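Hypothetical protein yfcE (PDB 1SU1) is of unknown function but belongs to the calcineurin-like phosphoesterase superfamily and carries a pair of bound zinc ions. Local coordinates at residues H131-G134 against L138-L141; V102-M105 against P110-A113; L190-L195 against S199-V204. All blocks are in the same frame, centred on the assembly; numbering follows the deposited sequence.

Contact 1: H131-G134 against L138-L141; sequences HLFG and LPAL
G134 and L138 bring their CA atoms to 5.4 Å as the irregular loop between strands 124-128 and 146-148 folds back on itself, so that F133 meets P139 just beyond the turn. G134 is almost fully stretched (phi -178°), a backbone shape that comes easily to a residue without a side chain. The aromatic ring and the pyrrolidine ring carry the contact. CB of P139 lies over the middle of one face of the F133 ring, 4.2 Å from its centroid and only 12° from the ring normal, which makes a CH-pi interaction. CG of P139 reaches further back towards the root of the ring and lies 3.4 Å from CG of F133. The ring is brought there by a chi1 of -81°, which sets CG of F133 opposite the carbonyl carbon and beside the backbone N. Proline suits the place because its compact, stiff ring offers a row of CH groups to the pi face. L138 adds a smaller touch: its CD2 methyl rests 3.2 Å from O of G134. The N of L138 is also near this oxygen, but the angle is too poor for a hydrogen bond. Around the pair, the W115 ring also meets that of F133, and P110 of the second subunit packs against F133. P139 in turn touches F126 and L147, so the loop is tied to strands 124-128 and 146-148. No hydrogen bond joins the two segments; the fold-back rests on dispersion and weak CH-pi attraction, forces that depend on close fit of shapes more than on precise direction.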
ATOM      1  N   HIS A 131      -7.221  13.140   0.684  1.00 22.30           N
ATOM      2  CA  HIS A 131      -5.883  13.252   0.102  1.00 22.87           C
ATOM      3  C   HIS A 131      -5.673  12.336  -1.114  1.00 23.89           C
ATOM      4  O   HIS A 131      -4.752  12.551  -1.891  1.00 23.91           O
ATOM      5  CB  HIS A 131      -4.810  12.982   1.169  1.00 16.98           C
ATOM      6  CG  HIS A 131      -4.875  11.612   1.768  1.00 17.23           C
ATOM      7  ND1 HIS A 131      -6.030  11.093   2.315  1.00 11.74           N
ATOM      8  CD2 HIS A 131      -3.918  10.670   1.948  1.00 14.96           C
ATOM      9  CE1 HIS A 131      -5.778   9.891   2.809  1.00 17.82           C
ATOM     10  NE2 HIS A 131      -4.503   9.612   2.599  1.00 14.99           N
ATOM     11  N   LEU A 132      -6.522  11.319  -1.261  1.00 24.64           N
ATOM     12  CA  LEU A 132      -6.445  10.383  -2.385  1.00 25.83           C
ATOM     13  C   LEU A 132      -7.451  10.853  -3.439  1.00 27.97           C
ATOM     14  O   LEU A 132      -7.095  11.123  -4.581  1.00 29.72           O
ATOM     15  CB  LEU A 132      -6.788   8.965  -1.915  1.00 21.88           C
ATOM     16  CG  LEU A 132      -6.031   8.455  -0.678  1.00 23.77           C
ATOM     17  CD1 LEU A 132      -6.537   7.078  -0.280  1.00 19.76           C
ATOM     18  CD2 LEU A 132      -4.539   8.420  -0.951  1.00 19.03           C
ATOM     19  N   PHE A 133      -8.715  10.935  -3.045  1.00 29.88           N
ATOM     20  CA  PHE A 133      -9.781  11.424  -3.917  1.00 31.41           C
ATOM     21  C   PHE A 133     -10.337  12.668  -3.223  1.00 32.78           C
ATOM     22  O   PHE A 133     -10.369  12.734  -1.996  1.00 32.08           O
ATOM     23  CB  PHE A 133     -10.895  10.384  -4.069  1.00 30.91           C
ATOM     24  CG  PHE A 133     -10.590   9.309  -5.068  1.00 31.51           C
ATOM     25  CD1 PHE A 133     -10.298   9.633  -6.394  1.00 31.71           C
ATOM     26  CD2 PHE A 133     -10.613   7.973  -4.692  1.00 31.95           C
ATOM     27  CE1 PHE A 133     -10.032   8.638  -7.330  1.00 32.19           C
ATOM     28  CE2 PHE A 133     -10.348   6.962  -5.625  1.00 34.86           C
ATOM     29  CZ  PHE A 133     -10.058   7.296  -6.945  1.00 33.25           C
ATOM     30  N   GLY A 134     -10.768  13.650  -4.002  1.00 33.97           N
ATOM     31  CA  GLY A 134     -11.299  14.859  -3.411  1.00 34.37           C
ATOM     32  C   GLY A 134     -11.787  15.849  -4.445  1.00 36.04           C
ATOM     33  O   GLY A 134     -11.932  15.501  -5.616  1.00 35.25           O
ATOM     34  N   LEU A 138     -11.667  13.953  -8.507  1.00 26.41           N
ATOM     35  CA  LEU A 138     -12.932  13.264  -8.340  1.00 27.17           C
ATOM     36  C   LEU A 138     -13.003  11.792  -8.713  1.00 29.37           C
ATOM     37  O   LEU A 138     -12.459  11.366  -9.728  1.00 29.44           O
ATOM     38  CB  LEU A 138     -14.015  14.010  -9.125  1.00 27.08           C
ATOM     39  CG  LEU A 138     -14.222  15.485  -8.767  1.00 30.96           C
ATOM     40  CD1 LEU A 138     -15.262  16.117  -9.694  1.00 27.16           C
ATOM     41  CD2 LEU A 138     -14.667  15.584  -7.321  1.00 29.52           C
ATOM     42  N   PRO A 139     -13.660  10.988  -7.871  1.00 29.86           N
ATOM     43  CA  PRO A 139     -13.805   9.563  -8.152  1.00 29.77           C
ATOM     44  C   PRO A 139     -14.877   9.545  -9.234  1.00 28.89           C
ATOM     45  O   PRO A 139     -15.539  10.558  -9.455  1.00 26.87           O
ATOM     46  CB  PRO A 139     -14.345   9.003  -6.840  1.00 33.27           C
ATOM     47  CG  PRO A 139     -13.817   9.939  -5.819  1.00 34.98           C
ATOM     48  CD  PRO A 139     -14.022  11.274  -6.473  1.00 32.21           C
ATOM     49  N   ALA A 140     -15.055   8.424  -9.916  1.00 27.64           N
ATOM     50  CA  ALA A 140     -16.084   8.360 -10.942  1.00 27.14           C
ATOM     51  C   ALA A 140     -17.410   8.204 -10.209  1.00 25.21           C
ATOM     52  O   ALA A 140     -17.586   7.275  -9.430  1.00 25.58           O
ATOM     53  CB  ALA A 140     -15.837   7.168 -11.870  1.00 27.95           C
ATOM     54  N   LEU A 141     -18.343   9.113 -10.452  1.00 24.65           N
ATOM     55  CA  LEU A 141     -19.638   9.052  -9.777  1.00 22.06           C
ATOM     56  C   LEU A 141     -20.780   9.367 -10.723  1.00 19.57           C
ATOM     57  O   LEU A 141     -20.590  10.025 -11.742  1.00 19.71           O
ATOM     58  CB  LEU A 141     -19.668  10.039  -8.587  1.00 19.95           C
ATOM     59  CG  LEU A 141     -18.652   9.797  -7.466  1.00 16.85           C
ATOM     60  CD1 LEU A 141     -18.633  10.985  -6.505  1.00 22.68           C
ATOM     61  CD2 LEU A 141     -19.009   8.518  -6.731  1.00 16.37           C
TER

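Contact 2: V102-M105 against P110-A113; sequences VDQM and PITA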
ATOM      1  N   VAL A 102       0.305   2.412  14.002  1.00 18.47           N
ATOM      2  CA  VAL A 102       0.318   2.380  15.465  1.00 20.73           C
ATOM      3  C   VAL A 102      -1.090   2.801  15.917  1.00 20.63           C
ATOM      4  O   VAL A 102      -1.603   2.311  16.920  1.00 19.62           O
ATOM      5  CB  VAL A 102       1.368   3.353  16.073  1.00 21.17           C
ATOM      6  CG1 VAL A 102       1.031   4.792  15.712  1.00 19.68           C
ATOM      7  CG2 VAL A 102       1.420   3.173  17.588  1.00 20.68           C
ATOM      8  N   ASP A 103      -1.719   3.679  15.138  1.00 20.39           N
ATOM      9  CA  ASP A 103      -3.067   4.144  15.448  1.00 22.61           C
ATOM     10  C   ASP A 103      -4.050   2.999  15.282  1.00 23.35           C
ATOM     11  O   ASP A 103      -5.004   2.866  16.063  1.00 20.93           O
ATOM     12  CB  ASP A 103      -3.474   5.303  14.532  1.00 17.29           C
ATOM     13  CG  ASP A 103      -2.564   6.507  14.686  1.00 24.22           C
ATOM     14  OD1 ASP A 103      -2.065   6.735  15.820  1.00 20.89           O
ATOM     15  OD2 ASP A 103      -2.348   7.232  13.682  1.00 19.76           O
ATOM     16  N   GLN A 104      -3.818   2.164  14.268  1.00 22.67           N
ATOM     17  CA  GLN A 104      -4.703   1.034  14.038  1.00 18.92           C
ATOM     18  C   GLN A 104      -4.546   0.012  15.145  1.00 17.65           C
ATOM     19  O   GLN A 104      -5.522  -0.627  15.527  1.00 16.46           O
ATOM     20  CB  GLN A 104      -4.423   0.365  12.681  1.00 22.59           C
ATOM     21  CG  GLN A 104      -5.214  -0.920  12.469  1.00 18.71           C
ATOM     22  CD  GLN A 104      -6.728  -0.685  12.478  1.00 25.98           C
ATOM     23  OE1 GLN A 104      -7.333  -0.409  11.436  1.00 19.60           O
ATOM     24  NE2 GLN A 104      -7.342  -0.781  13.665  1.00 21.76           N
ATOM     25  N   MET A 105      -3.327  -0.163  15.656  1.00 18.58           N
ATOM     26  CA  MET A 105      -3.130  -1.141  16.728  1.00 24.74           C
ATOM     27  C   MET A 105      -3.752  -0.661  18.059  1.00 24.98           C
ATOM     28  O   MET A 105      -4.023  -1.489  18.937  1.00 23.88           O
ATOM     29  CB  MET A 105      -1.643  -1.466  16.920  1.00 28.75           C
ATOM     30  CG  MET A 105      -1.355  -2.816  17.553  1.00 45.11           C
ATOM     31  SD  MET A 105       0.074  -2.799  18.661  1.00 55.73           S
ATOM     32  CE  MET A 105      -0.218  -4.286  19.614  1.00 56.24           C
ATOM     33  N   PRO A 110     -11.798  -0.808  12.406  1.00 24.44           N
ATOM     34  CA  PRO A 110     -11.023  -0.687  11.158  1.00 22.74           C
ATOM     35  C   PRO A 110     -10.862   0.741  10.643  1.00 21.09           C
ATOM     36  O   PRO A 110     -11.850   1.409  10.354  1.00 23.12           O
ATOM     37  CB  PRO A 110     -11.816  -1.540  10.160  1.00 21.00           C
ATOM     38  CG  PRO A 110     -12.625  -2.467  11.033  1.00 27.32           C
ATOM     39  CD  PRO A 110     -13.024  -1.597  12.189  1.00 23.92           C
ATOM     40  N   ILE A 111      -9.625   1.200  10.501  1.00 20.09           N
ATOM     41  CA  ILE A 111      -9.381   2.551   9.994  1.00 22.00           C
ATOM     42  C   ILE A 111      -8.483   2.611   8.740  1.00 23.02           C
ATOM     43  O   ILE A 111      -8.170   3.703   8.261  1.00 22.46           O
ATOM     44  CB  ILE A 111      -8.715   3.439  11.069  1.00 24.08           C
ATOM     45  CG1 ILE A 111      -7.378   2.822  11.490  1.00 21.97           C
ATOM     46  CG2 ILE A 111      -9.633   3.567  12.289  1.00 19.00           C
ATOM     47  CD1 ILE A 111      -6.422   3.804  12.113  1.00 22.09           C
ATOM     48  N   THR A 112      -8.073   1.457   8.211  1.00 20.64           N
ATOM     49  CA  THR A 112      -7.185   1.436   7.042  1.00 20.88           C
ATOM     50  C   THR A 112      -7.816   1.582   5.655  1.00 20.14           C
ATOM     51  O   THR A 112      -7.132   1.975   4.709  1.00 22.06           O
ATOM     52  CB  THR A 112      -6.285   0.165   7.039  1.00 18.30           C
ATOM     53  OG1 THR A 112      -7.097  -1.013   7.112  1.00 16.54           O
ATOM     54  CG2 THR A 112      -5.329   0.189   8.232  1.00 16.73           C
ATOM     55  N   ALA A 113      -9.101   1.274   5.519  1.00 18.21           N
ATOM     56  CA  ALA A 113      -9.769   1.400   4.223  1.00 20.71           C
ATOM     57  C   ALA A 113      -9.675   2.831   3.682  1.00 22.88           C
ATOM     58  O   ALA A 113      -9.954   3.790   4.401  1.00 21.90           O
ATOM     59  CB  ALA A 113     -11.232   0.978   4.342  1.00 20.56           C
TER
HETATM   60  O   HOH W   1      -7.937  -2.272   9.148  1.00 36.77           O
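The short helix 101-106 and the loop leading from it to strand 115-119 are joined by the side chain of Q104, whose amide meets the backbone of I111. OE1 of Q104 accepts N-H of I111 at 3.0 Å, and the bond is nearly straight (173° at the hydrogen), although the donor is tilted out of the carbonyl plane by 21°. CG of Q104 stands opposite its backbone N, and a bend at chi2 (62°) then turns the amide to the loop. The other end of the same amide is used as well: NE2 donates to O of F109. One glutamine thus reads an acceptor and a donor of the main chain, which suits this residue type, since its amide offers both an acceptor and a donor to the loop. A water also donates to OE1, at 3.0 Å, and approaches OG1 of T112. The apolar part belongs to I111, which reaches back towards the helix while Q104 reaches the other way alongside it. CG1 of I111 lies 3.7 Å from CD of Q104, and CD1 comes to 3.8 Å from the helix backbone at N of Q104 and 4.1 Å from CB of D103. OD2 of D103 accepts N-H of S100, just ahead of the helix. On the loop, P110 and T112 pack on W115 of the second subunit.

Contact 3: L190-L195 against S199-V204; sequences LSVIAL and SIIAQV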
ATOM      1  N   LEU A 190     -27.968  16.819   4.262  1.00 11.53           N
ATOM      2  CA  LEU A 190     -26.647  16.740   4.868  1.00 16.15           C
ATOM      3  C   LEU A 190     -26.345  18.102   5.490  1.00 16.08           C
ATOM      4  O   LEU A 190     -26.389  19.122   4.800  1.00 15.39           O
ATOM      5  CB  LEU A 190     -25.589  16.411   3.811  1.00 17.53           C
ATOM      6  CG  LEU A 190     -25.499  14.951   3.349  1.00 20.52           C
ATOM      7  CD1 LEU A 190     -24.726  14.875   2.039  1.00 21.50           C
ATOM      8  CD2 LEU A 190     -24.827  14.117   4.433  1.00 18.74           C
ATOM      9  N   SER A 191     -26.005  18.115   6.775  1.00 16.69           N
ATOM     10  CA  SER A 191     -25.738  19.379   7.471  1.00 18.50           C
ATOM     11  C   SER A 191     -24.407  19.472   8.204  1.00 16.95           C
ATOM     12  O   SER A 191     -23.978  18.521   8.859  1.00 16.03           O
ATOM     13  CB  SER A 191     -26.848  19.654   8.505  1.00 15.93           C
ATOM     14  OG  SER A 191     -28.140  19.653   7.918  1.00 16.38           O
ATOM     15  N   VAL A 192     -23.771  20.634   8.103  1.00 17.05           N
ATOM     16  CA  VAL A 192     -22.533  20.908   8.826  1.00 20.77           C
ATOM     17  C   VAL A 192     -23.027  21.683  10.064  1.00 23.94           C
ATOM     18  O   VAL A 192     -23.694  22.710   9.932  1.00 24.08           O
ATOM     19  CB  VAL A 192     -21.581  21.806   8.021  1.00 20.54           C
ATOM     20  CG1 VAL A 192     -20.288  22.014   8.798  1.00 24.27           C
ATOM     21  CG2 VAL A 192     -21.278  21.168   6.665  1.00 21.54           C
ATOM     22  N   ILE A 193     -22.698  21.189  11.254  1.00 23.79           N
ATOM     23  CA  ILE A 193     -23.155  21.780  12.511  1.00 21.48           C
ATOM     24  C   ILE A 193     -22.037  22.187  13.463  1.00 22.26           C
ATOM     25  O   ILE A 193     -21.112  21.412  13.709  1.00 21.22           O
ATOM     26  CB  ILE A 193     -24.042  20.775  13.255  1.00 19.26           C
ATOM     27  CG1 ILE A 193     -25.117  20.239  12.299  1.00 16.08           C
ATOM     28  CG2 ILE A 193     -24.648  21.419  14.499  1.00 21.98           C
ATOM     29  CD1 ILE A 193     -25.862  19.018  12.824  1.00 13.39           C
ATOM     30  N   ALA A 194     -22.133  23.396  14.016  1.00 23.33           N
ATOM     31  CA  ALA A 194     -21.127  23.886  14.969  1.00 22.82           C
ATOM     32  C   ALA A 194     -21.131  22.978  16.192  1.00 20.98           C
ATOM     33  O   ALA A 194     -22.199  22.591  16.673  1.00 17.20           O
ATOM     34  CB  ALA A 194     -21.431  25.322  15.377  1.00 23.50           C
ATOM     35  N   LEU A 195     -19.941  22.617  16.668  1.00 23.47           N
ATOM     36  CA  LEU A 195     -19.821  21.722  17.816  1.00 28.53           C
ATOM     37  C   LEU A 195     -20.286  22.326  19.153  1.00 31.40           C
ATOM     38  O   LEU A 195     -20.795  21.593  20.008  1.00 30.67           O
ATOM     39  CB  LEU A 195     -18.376  21.236  17.977  1.00 28.63           C
ATOM     40  CG  LEU A 195     -18.068  19.767  17.663  1.00 29.95           C
ATOM     41  CD1 LEU A 195     -16.756  19.408  18.339  1.00 30.09           C
ATOM     42  CD2 LEU A 195     -19.163  18.833  18.178  1.00 30.01           C
ATOM     43  N   SER A 199     -25.445  25.040  15.974  1.00 23.67           N
ATOM     44  CA  SER A 199     -26.092  25.857  14.966  1.00 24.68           C
ATOM     45  C   SER A 199     -25.646  25.392  13.576  1.00 26.18           C
ATOM     46  O   SER A 199     -24.536  24.871  13.413  1.00 24.30           O
ATOM     47  CB  SER A 199     -25.739  27.332  15.170  1.00 21.68           C
ATOM     48  OG  SER A 199     -24.346  27.541  15.162  1.00 21.50           O
ATOM     49  N   ILE A 200     -26.519  25.589  12.586  1.00 26.70           N
ATOM     50  CA  ILE A 200     -26.264  25.179  11.211  1.00 27.86           C
ATOM     51  C   ILE A 200     -25.274  26.066  10.463  1.00 28.99           C
ATOM     52  O   ILE A 200     -25.550  27.241  10.218  1.00 28.80           O
ATOM     53  CB  ILE A 200     -27.563  25.165  10.385  1.00 27.58           C
ATOM     54  CG1 ILE A 200     -28.652  24.367  11.111  1.00 22.17           C
ATOM     55  CG2 ILE A 200     -27.273  24.598   8.994  1.00 24.35           C
ATOM     56  CD1 ILE A 200     -28.295  22.927  11.433  1.00 26.75           C
ATOM     57  N   ILE A 201     -24.135  25.493  10.079  1.00 27.29           N
ATOM     58  CA  ILE A 201     -23.113  26.232   9.340  1.00 25.90           C
ATOM     59  C   ILE A 201     -23.377  26.141   7.833  1.00 23.15           C
ATOM     60  O   ILE A 201     -23.123  27.085   7.080  1.00 20.74           O
ATOM     61  CB  ILE A 201     -21.713  25.665   9.648  1.00 30.37           C
ATOM     62  CG1 ILE A 201     -21.377  25.919  11.121  1.00 28.10           C
ATOM     63  CG2 ILE A 201     -20.668  26.300   8.734  1.00 31.23           C
ATOM     64  CD1 ILE A 201     -20.098  25.257  11.586  1.00 29.85           C
ATOM     65  N   ALA A 202     -23.901  24.999   7.398  1.00 22.51           N
ATOM     66  CA  ALA A 202     -24.196  24.771   5.981  1.00 18.67           C
ATOM     67  C   ALA A 202     -24.998  23.491   5.840  1.00 16.44           C
ATOM     68  O   ALA A 202     -24.861  22.578   6.653  1.00 17.99           O
ATOM     69  CB  ALA A 202     -22.900  24.661   5.196  1.00 19.50           C
ATOM     70  N   GLN A 203     -25.855  23.424   4.830  1.00 16.50           N
ATOM     71  CA  GLN A 203     -26.643  22.219   4.620  1.00 18.84           C
ATOM     72  C   GLN A 203     -27.124  22.128   3.170  1.00 20.26           C
ATOM     73  O   GLN A 203     -27.276  23.144   2.481  1.00 19.10           O
ATOM     74  CB  GLN A 203     -27.831  22.167   5.600  1.00 19.06           C
ATOM     75  CG  GLN A 203     -28.752  23.371   5.548  1.00 21.96           C
ATOM     76  CD  GLN A 203     -29.890  23.332   6.591  1.00 22.98           C
ATOM     77  OE1 GLN A 203     -30.761  24.197   6.587  1.00 22.90           O
ATOM     78  NE2 GLN A 203     -29.887  22.323   7.465  1.00 16.56           N
ATOM     79  N   VAL A 204     -27.348  20.904   2.700  1.00 20.74           N
ATOM     80  CA  VAL A 204     -27.801  20.711   1.330  1.00 18.32           C
ATOM     81  C   VAL A 204     -28.761  19.541   1.283  1.00 17.62           C
ATOM     82  O   VAL A 204     -28.587  18.550   2.000  1.00 20.01           O
ATOM     83  CB  VAL A 204     -26.589  20.459   0.367  1.00 21.56           C
ATOM     84  CG1 VAL A 204     -25.858  19.174   0.758  1.00 16.52           C
ATOM     85  CG2 VAL A 204     -27.063  20.395  -1.080  1.00 17.13           C
TER
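The carbonyl oxygen of V192 takes two N-H groups from the neighbouring strand: N of I201 at 2.8 Å and, more weakly, N of A202 at 3.4 Å. Two consecutive donors at one acceptor mean that an extra residue has been fitted into the second strand. I201 accommodates it with a helical psi of -34°, after which the chain returns to extended form. On one side of this place the pairing is regular: N of V192 donates to O of A202 at 2.7 Å, and L190 and V204 exchange two bonds, the one from N of L190 being 2.9 Å long. On the other side N of A194 reaches O of S199 at 2.9 Å. The strand axes run antiparallel, at 171°.

Side chains sort by face. L190, V192, A202 and V204 share the face turned to strands 156-160 and 163-167, where F166 touches L190 and V192; small or branched apolar residues suit this interface between sheets. CG2 of V192 lies 4.1 Å from CB of A202, while its CG1, set opposite the backbone N (chi1 -178°), meets CB of I201. The long arm of I201 runs on to place CD1 4.0 Å from CB of A194. On the reverse face S191 and Q203 pair through polar groups: NE2 of Q203 donates to OG of S191 at 3.2 Å, with the hydroxyl oxygen almost in the amide plane. Backbone bonds from S191 and I193 to strand 181-186 hold the other side of the first strand, leaving 200-205 outermost within this chain's sheet. The whole is a beta hairpin with a classic beta bulge, I201 and A202 together facing V192.

Contacts 1 and 2 lie nearest to each other, with centres 21 Å and nearest atoms about 7 Å apart, and both meet the second subunit, contact 1 through a residue that belongs to contact 2 in that subunit. Each comes within about 11 Å of a bound zinc ion, measured from G134 and from the side chain of D103; H131 touches H129 and N97, two zinc ligands. Contact 3 stands apart, its centre 23 Å from that of contact 1 and 28 Å from that of contact 2, across the chain's centre from the latter. No other protein chain of the assembly touches the segments of contact 3.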